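Local coordinates for protein predicted sugar phosphatases of the HAD superfamily (Cytophaga hutchinsonii, PDB 2HX1) that probably hydrolyses phosphate esters such as sugar phosphates, as a magnesium-binding member of the haloacid dehalogenase (HAD) superfamily, at residues N155-R160 with G196-R201; A106-Y111 with V137-E142; T169-P174 with V187-E192. One frame throughout, in Å; residues are numbered along the deposited sequence. Where two conformers were deposited one is given.

Contact 1. Residues N155-R160 with G196-R201. With EDO (1,2-ethanediol), chain M.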
loop_
_atom_site.group_PDB
_atom_site.type_symbol
_atom_site.label_atom_id
_atom_site.label_comp_id
_atom_site.label_asym_id
_atom_site.label_seq_id
_atom_site.Cartn_x
_atom_site.Cartn_y
_atom_site.Cartn_z
ATOM N N ASN A 155 -17.116 -5.645 11.955
ATOM C CA ASN A 155 -18.525 -5.345 11.826
ATOM C C ASN A 155 -18.977 -4.103 12.619
ATOM O O ASN A 155 -19.838 -3.354 12.158
ATOM C CB ASN A 155 -19.339 -6.557 12.211
ATOM C CG ASN A 155 -19.252 -7.649 11.168
ATOM O OD1 ASN A 155 -19.591 -7.422 9.999
ATOM N ND2 ASN A 155 -18.764 -8.823 11.572
ATOM N N LEU A 156 -18.372 -3.888 13.791
ATOM C CA LEU A 156 -18.672 -2.714 14.605
ATOM C C LEU A 156 -18.383 -1.440 13.837
ATOM O O LEU A 156 -19.181 -0.494 13.859
ATOM C CB LEU A 156 -17.824 -2.725 15.868
ATOM C CG LEU A 156 -17.950 -1.503 16.777
ATOM C CD1 LEU A 156 -19.414 -1.296 17.245
ATOM C CD2 LEU A 156 -16.997 -1.707 17.942
ATOM N N LEU A 157 -17.239 -1.423 13.164
ATOM C CA LEU A 157 -16.792 -0.249 12.434
ATOM C C LEU A 157 -17.517 -0.058 11.090
ATOM O O LEU A 157 -17.569 1.046 10.556
ATOM C CB LEU A 157 -15.277 -0.345 12.202
ATOM C CG LEU A 157 -14.425 -0.221 13.468
ATOM C CD1 LEU A 157 -12.949 -0.377 13.111
ATOM C CD2 LEU A 157 -14.726 1.104 14.212
ATOM N N ARG A 158 -17.998 -1.155 10.512
ATOM C CA ARG A 158 -18.879 -1.092 9.354
ATOM C C ARG A 158 -20.236 -0.517 9.745
ATOM O O ARG A 158 -20.892 0.099 8.916
ATOM C CB ARG A 158 -19.092 -2.482 8.759
ATOM C CG ARG A 158 -17.862 -3.023 7.969
ATOM C CD ARG A 158 -18.012 -4.482 7.489
ATOM N NE ARG A 158 -19.111 -4.618 6.518
ATOM C CZ ARG A 158 -20.347 -5.020 6.817
ATOM N NH1 ARG A 158 -20.682 -5.382 8.069
ATOM N NH2 ARG A 158 -21.268 -5.057 5.854
ATOM N N LYS A 159 -20.655 -0.715 10.999
ATOM C CA LYS A 159 -21.989 -0.324 11.442
ATOM C C LYS A 159 -22.037 0.966 12.223
ATOM O O LYS A 159 -23.109 1.570 12.328
ATOM C CB LYS A 159 -22.619 -1.405 12.314
ATOM C CG LYS A 159 -22.906 -2.720 11.608
ATOM C CD LYS A 159 -23.226 -3.767 12.637
ATOM C CE LYS A 159 -23.774 -5.027 12.023
ATOM N NZ LYS A 159 -23.912 -6.100 13.072
ATOM N N ARG A 160 -20.926 1.383 12.825
ATOM C CA ARG A 160 -20.942 2.584 13.669
ATOM C C ARG A 160 -19.957 3.632 13.152
ATOM O O ARG A 160 -18.785 3.346 12.902
ATOM C CB ARG A 160 -20.650 2.239 15.134
ATOM C CG ARG A 160 -21.759 1.404 15.792
ATOM C CD ARG A 160 -23.017 2.221 16.069
ATOM N NE ARG A 160 -22.773 3.233 17.096
ATOM C CZ ARG A 160 -23.434 4.381 17.196
ATOM N NH1 ARG A 160 -24.402 4.669 16.343
ATOM N NH2 ARG A 160 -23.139 5.255 18.141
ATOM N N GLY A 196 -9.379 -0.795 5.086
ATOM C CA GLY A 196 -8.724 0.477 4.718
ATOM C C GLY A 196 -8.215 1.236 5.946
ATOM O O GLY A 196 -8.416 0.825 7.085
ATOM N N ARG A 197 -7.514 2.337 5.727
ATOM C CA ARG A 197 -7.049 3.184 6.833
ATOM C C ARG A 197 -8.244 3.736 7.587
ATOM O O ARG A 197 -9.239 4.160 6.993
ATOM C CB ARG A 197 -6.215 4.348 6.303
ATOM C CG ARG A 197 -5.770 5.351 7.368
ATOM C CD ARG A 197 -4.517 6.106 6.935
ATOM N NE ARG A 197 -4.750 6.925 5.743
ATOM C CZ ARG A 197 -5.018 8.231 5.743
ATOM N NH1 ARG A 197 -5.089 8.911 6.888
ATOM N NH2 ARG A 197 -5.211 8.869 4.584
ATOM N N ARG A 198 -8.143 3.757 8.901
ATOM C CA ARG A 198 -9.343 3.912 9.706
ATOM C C ARG A 198 -9.049 4.258 11.170
ATOM O O ARG A 198 -9.958 4.720 11.868
ATOM C CB ARG A 198 -10.192 2.620 9.600
ATOM C CG ARG A 198 -11.516 2.597 10.434
ATOM C CD ARG A 198 -12.583 3.444 9.806
ATOM N NE ARG A 198 -13.898 3.290 10.434
ATOM C CZ ARG A 198 -14.270 3.892 11.555
ATOM N NH1 ARG A 198 -13.424 4.658 12.206
ATOM N NH2 ARG A 198 -15.497 3.702 12.034
ATOM N N PHE A 199 -7.809 4.018 11.635
ATOM C CA PHE A 199 -7.421 4.330 13.009
ATOM C C PHE A 199 -6.760 5.683 13.118
ATOM O O PHE A 199 -5.931 6.059 12.291
ATOM C CB PHE A 199 -6.530 3.249 13.618
ATOM C CG PHE A 199 -7.284 2.026 13.996
ATOM C CD1 PHE A 199 -7.683 1.118 13.022
ATOM C CD2 PHE A 199 -7.643 1.799 15.296
ATOM C CE1 PHE A 199 -8.421 -0.008 13.354
ATOM C CE2 PHE A 199 -8.407 0.676 15.649
ATOM C CZ PHE A 199 -8.787 -0.226 14.686
ATOM N N ILE A 200 -7.221 6.430 14.111
ATOM C CA ILE A 200 -6.490 7.571 14.647
ATOM C C ILE A 200 -5.374 6.985 15.489
ATOM O O ILE A 200 -5.625 6.219 16.439
ATOM C CB ILE A 200 -7.354 8.454 15.574
ATOM C CG1 ILE A 200 -8.577 9.039 14.828
ATOM C CG2 ILE A 200 -6.485 9.606 16.125
ATOM C CD1 ILE A 200 -9.853 9.151 15.659
ATOM N N ARG A 201 -4.146 7.320 15.128
ATOM C CA ARG A 201 -2.973 6.824 15.828
ATOM C C ARG A 201 -2.304 7.928 16.654
ATOM O O ARG A 201 -2.008 8.980 16.133
ATOM C CB ARG A 201 -1.994 6.276 14.794
ATOM C CG ARG A 201 -2.431 4.886 14.259
ATOM C CD ARG A 201 -1.628 4.450 13.072
ATOM N NE ARG A 201 -2.063 3.127 12.614
ATOM C CZ ARG A 201 -1.506 1.965 12.959
ATOM N NH1 ARG A 201 -0.461 1.915 13.787
ATOM N NH2 ARG A 201 -1.999 0.829 12.465
HETATM C C1 EDO M . -7.328 8.390 9.779
HETATM O O1 EDO M . -6.106 7.930 10.374
HETATM C C2 EDO M . -8.519 7.888 10.587
HETATM O O2 EDO M . -9.509 7.368 9.699
HETATM O O HOH W 1 -15.108 1.755 8.209
#
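Leu157 meets Arg198 chiefly through CD2 and reaches Phe199 loosely through CD1. Its CB starts 4.1 Å from Arg198 NH2, and CG stays at about the same remove from that nitrogen. CG lies anti to the carbonyl carbon and beside the backbone N (chi1 -68°), and from it the two methyls part toward different partners. Leu157 CD2 comes down over one face of the Arg198 guanidinium, 3.4 Å above its plane and offset toward the rim; it is 3.5 Å from Arg198 NH2 and 3.9 Å from Arg198 CZ. Leu157 CD1 makes the looser contact, 4.5 Å from Phe199 CZ.

Arg198 reaches Leu157 CD2 through a chain bent at chi2 (75°). The edge of its guanidinium is polar: Arg160 O lies near the plane, 3.4 Å from Arg198 NH2, and a water accepts from Arg198 NE at 3.0 Å while giving a weak bond to Leu157 O. Arg198 NH1 bonds Ile162 O, just beyond the helix, and Ser268 of the second subunit packs on the same side chain.

The chemistry is thus divided by direction. Carbon covers a face of the buried cation and oxygens lie round its rim, which implies that the arginine near the start of strand 199-202 is received by main-chain oxygen, directly at Ile162 O and by way of water at Leu157 O, rather than by a carboxylate across the contact.

Contact 2. Residues A106-Y111 with V137-E142. With EDO (1,2-ethanediol), chain N.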
loop_
_atom_site.group_PDB
_atom_site.type_symbol
_atom_site.label_atom_id
_atom_site.label_comp_id
_atom_site.label_asym_id
_atom_site.label_seq_id
_atom_site.Cartn_x
_atom_site.Cartn_y
_atom_site.Cartn_z
ATOM N N ALA A 106 -8.996 -6.010 30.908
ATOM C CA ALA A 106 -9.686 -5.120 31.838
ATOM C C ALA A 106 -8.701 -4.147 32.477
ATOM O O ALA A 106 -9.013 -2.962 32.593
ATOM C CB ALA A 106 -10.445 -5.941 32.917
ATOM N N ASN A 107 -7.519 -4.623 32.872
ATOM C CA ASN A 107 -6.503 -3.763 33.471
ATOM C C ASN A 107 -6.029 -2.664 32.486
ATOM O O ASN A 107 -5.828 -1.523 32.869
ATOM C CB ASN A 107 -5.332 -4.611 33.990
ATOM C CG ASN A 107 -5.729 -5.561 35.149
ATOM O OD1 ASN A 107 -6.811 -5.442 35.758
ATOM N ND2 ASN A 107 -4.830 -6.510 35.456
ATOM N N SER A 108 -5.875 -3.007 31.204
ATOM C CA SER A 108 -5.533 -1.983 30.190
ATOM C C SER A 108 -6.617 -0.916 30.058
ATOM O O SER A 108 -6.316 0.236 29.780
ATOM C CB SER A 108 -5.216 -2.614 28.819
ATOM O OG SER A 108 -6.358 -3.148 28.149
ATOM N N ALA A 109 -7.873 -1.299 30.296
ATOM C CA ALA A 109 -9.020 -0.396 30.158
ATOM C C ALA A 109 -9.257 0.511 31.371
ATOM O O ALA A 109 -9.909 1.531 31.241
ATOM C CB ALA A 109 -10.246 -1.214 29.901
ATOM N N ASN A 110 -8.736 0.126 32.534
ATOM C CA ASN A 110 -9.003 0.821 33.812
ATOM C C ASN A 110 -8.616 2.306 33.837
ATOM O O ASN A 110 -9.372 3.167 34.314
ATOM C CB ASN A 110 -8.299 0.078 34.964
ATOM C CG ASN A 110 -9.132 -1.094 35.526
ATOM O OD1 ASN A 110 -10.355 -1.199 35.299
ATOM N ND2 ASN A 110 -8.465 -1.968 36.288
ATOM N N TYR A 111 -7.443 2.599 33.299
ATOM C CA TYR A 111 -6.954 3.974 33.183
ATOM C C TYR A 111 -7.915 4.897 32.427
ATOM O O TYR A 111 -7.929 6.108 32.671
ATOM C CB TYR A 111 -5.618 3.967 32.436
ATOM C CG TYR A 111 -4.933 5.316 32.235
ATOM C CD1 TYR A 111 -4.731 6.209 33.313
ATOM C CD2 TYR A 111 -4.413 5.666 30.988
ATOM C CE1 TYR A 111 -4.056 7.447 33.129
ATOM C CE2 TYR A 111 -3.732 6.884 30.794
ATOM C CZ TYR A 111 -3.571 7.775 31.857
ATOM O OH TYR A 111 -2.900 8.962 31.632
ATOM N N VAL A 137 -11.433 1.697 21.227
ATOM C CA VAL A 137 -9.979 1.796 21.493
ATOM C C VAL A 137 -9.280 0.453 21.479
ATOM O O VAL A 137 -9.768 -0.512 22.054
ATOM C CB VAL A 137 -9.696 2.532 22.802
ATOM C CG1 VAL A 137 -10.240 3.903 22.691
ATOM C CG2 VAL A 137 -10.353 1.825 23.996
ATOM N N LEU A 138 -8.144 0.392 20.796
ATOM C CA LEU A 138 -7.261 -0.779 20.803
ATOM C C LEU A 138 -6.121 -0.551 21.826
ATOM O O LEU A 138 -5.362 0.411 21.722
ATOM C CB LEU A 138 -6.729 -1.058 19.385
ATOM C CG LEU A 138 -7.499 -2.127 18.596
ATOM C CD1 LEU A 138 -8.988 -1.809 18.659
ATOM C CD2 LEU A 138 -7.017 -2.218 17.160
ATOM N N LEU A 139 -6.055 -1.403 22.855
ATOM C CA LEU A 139 -5.189 -1.140 24.033
ATOM C C LEU A 139 -4.096 -2.195 24.255
ATOM O O LEU A 139 -2.996 -1.861 24.723
ATOM C CB LEU A 139 -6.022 -1.048 25.319
ATOM C CG LEU A 139 -7.072 0.062 25.403
ATOM C CD1 LEU A 139 -7.964 -0.223 26.573
ATOM C CD2 LEU A 139 -6.407 1.440 25.556
ATOM N N ASP A 140 -4.420 -3.452 23.973
ATOM C CA ASP A 140 -3.514 -4.572 24.254
ATOM C C ASP A 140 -3.841 -5.723 23.278
ATOM O O ASP A 140 -4.980 -5.930 22.932
ATOM C CB ASP A 140 -3.675 -5.005 25.718
ATOM C CG ASP A 140 -2.504 -5.827 26.236
ATOM O OD1 ASP A 140 -2.284 -6.934 25.730
ATOM O OD2 ASP A 140 -1.809 -5.388 27.181
ATOM N N ASP A 141 -2.821 -6.444 22.812
ATOM C CA ASP A 141 -3.029 -7.604 21.940
ATOM C C ASP A 141 -3.630 -8.804 22.688
ATOM O O ASP A 141 -4.271 -9.681 22.079
ATOM C CB ASP A 141 -1.723 -8.006 21.249
ATOM C CG ASP A 141 -0.638 -8.393 22.247
ATOM O OD1 ASP A 141 -0.152 -7.478 22.924
ATOM O OD2 ASP A 141 -0.281 -9.590 22.342
ATOM N N GLU A 142 -3.467 -8.824 24.007
ATOM C CA GLU A 142 -4.001 -9.913 24.827
ATOM C C GLU A 142 -5.353 -9.559 25.434
ATOM O O GLU A 142 -5.704 -8.397 25.516
ATOM C CB GLU A 142 -3.025 -10.261 25.948
ATOM C CG GLU A 142 -1.772 -10.896 25.436
ATOM C CD GLU A 142 -0.754 -11.184 26.532
ATOM O OE1 GLU A 142 -0.687 -10.423 27.530
ATOM O OE2 GLU A 142 -0.006 -12.169 26.374
HETATM C C1 EDO N . 2.140 -8.892 27.446
HETATM O O1 EDO N . 2.883 -9.120 26.239
HETATM C C2 EDO N . 1.166 -7.745 27.238
HETATM O O2 EDO N . 0.899 -7.536 25.836
#
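Ser108 and Leu139 bring the two backbones to their closest, 6.2 Å between CA atoms, where helix 106-110 passes the point at which the chain leaves strand 133-138. Both side chains start toward the opposite segment, and Leu139 makes most of the contact on the side of the turn. Its CB lies 3.5 Å from Ser108 OG. With CG beside the backbone N (chi1 -62°), its CD1 runs on along the helix, to 3.6 Å from Ser108 O and 3.7 Å from Ala109 CA. The methyl of Ala109 is a little farther off, so this leucine packs as much on main chain as on side chains.

Ser108 OG sits between the backbone N and the carbonyl carbon (chi1 71°) and bonds Thr105 O on its own side. Toward Leu139 it therefore presents an oxygen already engaged, and that contact is van der Waals in character. Asp140 CB touches the same hydroxyl at 4.1 Å. Its carboxylate turns to its own chain: Asp140 OD1 uses the anti lone pair to accept from Glu142 N at 2.8 Å, with an N-H...O angle of 162°, and so closes an Asx turn. A bound ethanediol, probably from the crystallisation liquor, donates to Asp140 OD1 as well. Were Asp140 exchanged for alanine, Glu142 N would probably lose its side-chain acceptor and the turn be less firmly fixed, though still held by backbone bonds to Leu103.

Those bonds, from Leu139 and Asp140, tie the turn to strand 98-103, the strand just before the helix. The chemistry implies a division at the C-terminal ends of these neighbouring parallel strands: van der Waals contact of Leu139 with an engaged hydroxyl and main chain joins helix to turn, while the carboxylate accepts a bond inside the turn.

Contact 3. Residues T169-P174 with V187-E192. With EDO (1,2-ethanediol), chain N.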
loop_
_atom_site.group_PDB
_atom_site.type_symbol
_atom_site.label_atom_id
_atom_site.label_comp_id
_atom_site.label_asym_id
_atom_site.label_seq_id
_atom_site.Cartn_x
_atom_site.Cartn_y
_atom_site.Cartn_z
ATOM N N THR A 169 2.088 1.845 18.085
ATOM C CA THR A 169 3.183 0.976 18.481
ATOM C C THR A 169 3.751 0.364 17.198
ATOM O O THR A 169 3.171 0.486 16.105
ATOM C CB THR A 169 2.730 -0.139 19.466
ATOM O OG1 THR A 169 2.029 -1.167 18.757
ATOM C CG2 THR A 169 1.827 0.413 20.618
ATOM N N ASP A 170 4.900 -0.276 17.335
ATOM C CA ASP A 170 5.455 -1.070 16.262
ATOM C C ASP A 170 4.419 -2.157 15.979
ATOM O O ASP A 170 3.623 -2.474 16.843
ATOM C CB ASP A 170 6.805 -1.689 16.694
ATOM C CG ASP A 170 7.881 -0.622 17.057
ATOM O OD1 ASP A 170 8.031 0.373 16.296
ATOM O OD2 ASP A 170 8.596 -0.815 18.088
ATOM N N ASN A 171 4.430 -2.717 14.770
ATOM C CA ASN A 171 3.519 -3.810 14.435
ATOM C C ASN A 171 3.801 -5.076 15.192
ATOM O O ASN A 171 2.902 -5.855 15.367
ATOM C CB ASN A 171 3.586 -4.147 12.958
ATOM C CG ASN A 171 2.902 -3.157 12.126
ATOM O OD1 ASN A 171 1.930 -2.529 12.557
ATOM N ND2 ASN A 171 3.395 -2.982 10.901
ATOM N N THR A 172 5.063 -5.309 15.567
ATOM C CA THR A 172 5.439 -6.464 16.392
ATOM C C THR A 172 6.359 -6.048 17.524
ATOM O O THR A 172 6.951 -4.979 17.471
ATOM C CB THR A 172 6.186 -7.533 15.599
ATOM O OG1 THR A 172 7.428 -7.000 15.139
ATOM C CG2 THR A 172 5.344 -8.031 14.432
ATOM N N TYR A 173 6.465 -6.897 18.543
ATOM C CA TYR A 173 7.489 -6.765 19.584
ATOM C C TYR A 173 8.269 -8.071 19.763
ATOM O O TYR A 173 7.720 -9.166 19.561
ATOM C CB TYR A 173 6.874 -6.338 20.928
ATOM C CG TYR A 173 5.785 -7.239 21.572
ATOM C CD1 TYR A 173 4.455 -7.092 21.226
ATOM C CD2 TYR A 173 6.088 -8.175 22.577
ATOM C CE1 TYR A 173 3.446 -7.856 21.798
ATOM C CE2 TYR A 173 5.054 -8.964 23.180
ATOM C CZ TYR A 173 3.735 -8.781 22.776
ATOM O OH TYR A 173 2.674 -9.505 23.309
ATOM N N PRO A 174 9.555 -7.976 20.135
ATOM C CA PRO A 174 10.274 -9.188 20.449
ATOM C C PRO A 174 9.729 -9.852 21.702
ATOM O O PRO A 174 9.439 -9.173 22.678
ATOM C CB PRO A 174 11.698 -8.706 20.696
ATOM C CG PRO A 174 11.774 -7.324 20.145
ATOM C CD PRO A 174 10.406 -6.781 20.276
ATOM N N VAL A 187 -2.203 -5.215 15.362
ATOM C CA VAL A 187 -3.605 -5.597 15.264
ATOM C C VAL A 187 -4.412 -4.536 14.491
ATOM O O VAL A 187 -5.252 -4.877 13.665
ATOM C CB VAL A 187 -4.217 -5.856 16.660
ATOM C CG1 VAL A 187 -5.752 -6.085 16.589
ATOM C CG2 VAL A 187 -3.542 -7.036 17.289
ATOM N N ALA A 188 -4.179 -3.255 14.783
ATOM C CA ALA A 188 -4.821 -2.180 14.034
ATOM C C ALA A 188 -4.423 -2.282 12.572
ATOM O O ALA A 188 -5.276 -2.185 11.705
ATOM C CB ALA A 188 -4.434 -0.797 14.621
ATOM N N THR A 189 -3.127 -2.480 12.304
ATOM C CA THR A 189 -2.629 -2.602 10.939
ATOM C C THR A 189 -3.366 -3.713 10.171
ATOM O O THR A 189 -3.717 -3.545 8.993
ATOM C CB THR A 189 -1.097 -2.855 10.930
ATOM O OG1 THR A 189 -0.416 -1.701 11.445
ATOM C CG2 THR A 189 -0.596 -3.147 9.529
HETATM N N MSE A 190 -3.588 -4.844 10.848
HETATM C CA MSE A 190 -4.277 -5.993 10.262
HETATM C C MSE A 190 -5.705 -5.674 9.971
HETATM O O MSE A 190 -6.223 -6.044 8.927
HETATM C CB MSE A 190 -4.248 -7.157 11.230
HETATM C CG MSE A 190 -2.877 -7.777 11.339
HETATM SE SE MSE A 190 -2.794 -9.245 12.625
HETATM C CE MSE A 190 -4.273 -9.039 13.708
ATOM N N ILE A 191 -6.374 -5.026 10.920
ATOM C CA ILE A 191 -7.745 -4.590 10.704
ATOM C C ILE A 191 -7.812 -3.652 9.495
ATOM O O ILE A 191 -8.675 -3.775 8.605
ATOM C CB ILE A 191 -8.294 -3.889 11.944
ATOM C CG1 ILE A 191 -8.457 -4.896 13.110
ATOM C CG2 ILE A 191 -9.652 -3.245 11.618
ATOM C CD1 ILE A 191 -8.644 -4.205 14.519
ATOM N N GLU A 192 -6.885 -2.705 9.460
ATOM C CA GLU A 192 -6.828 -1.749 8.381
ATOM C C GLU A 192 -6.525 -2.363 7.001
ATOM O O GLU A 192 -6.884 -1.795 5.970
ATOM C CB GLU A 192 -5.825 -0.655 8.738
ATOM C CG GLU A 192 -6.313 0.239 9.870
ATOM C CD GLU A 192 -5.344 1.388 10.174
ATOM O OE1 GLU A 192 -4.124 1.143 10.282
ATOM O OE2 GLU A 192 -5.818 2.539 10.290
HETATM C C1 EDO N . 2.140 -8.892 27.446
HETATM O O1 EDO N . 2.883 -9.120 26.239
HETATM C C2 EDO N . 1.166 -7.745 27.238
HETATM O O2 EDO N . 0.899 -7.536 25.836
#
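Asn171 and Thr189 are the only pair within 4.5 Å across this contact, and the pair is polar: Asn171 OD1 and Thr189 OG1 lie 2.7 Å apart, with just 93 Å² buried between the segments. The side chains cross at about a right angle. Asn171 reaches over with the oxygen side of its amide, its ND2 being 4.1 Å from the same hydroxyl. The close approach of Thr189 OG1 also brings its CB to 3.5 Å from Asn171 OD1.

The torsion of Thr189 explains the meeting. OG1 stands beside the backbone N and anti to the carbonyl carbon (chi1 -66°), which lets it reach back one helical turn to Gly185 O while still facing Asn171. One hydroxyl proton thus has two acceptors in reach and can serve each only in part or in alternation. Arg201 NH2 adds a weak bond to Thr189 OG1, and Ser193 of the third subunit packs on both residues of the pair.

Asn171 itself is placed by backbone bonding with Ala183, at the base of the two-stranded hairpin 172-174/180-182. Just before it, Thr169 OG1 donates to Asp170 O at 2.8 Å, at 137° to the C=O and tilted 27° from the carbonyl plane, and also accepts from Gly185 N near the start of the helix. Asp170 N binds a sulfonate oxygen of a buffer molecule, and a magnesium ion is about 13 Å from the Asn171 side chain.

The topology is a beta-alpha-beta crossover between the adjacent parallel strands 164-167 and 199-202, interrupted by a hairpin before helix 184-195. The arrangement is consistent with the cap of a HAD phosphatase, whose loops look toward the metal site of the core.

From the N terminus, the chain first builds part of the core sheet and then enters the region round the five-stranded parallel sheet, to which all three contacts belong. Contact 2 closes first: its loop takes in strand 117-121 and most of strand 133-138. Contact 1 opens afterwards, so the two stand in series. Inside its loop contact 3 opens and closes, nested between helix 146-159 and strand 199-202. Side chains join them: Leu138 packs on Phe199 of contact 1 and on helix 184-195 of contact 3, Glu192 bonds the backbone of Arg198 and Phe199, and Tyr173 meets Asp141. Together they tie the sheet's strands to its helices and hairpin.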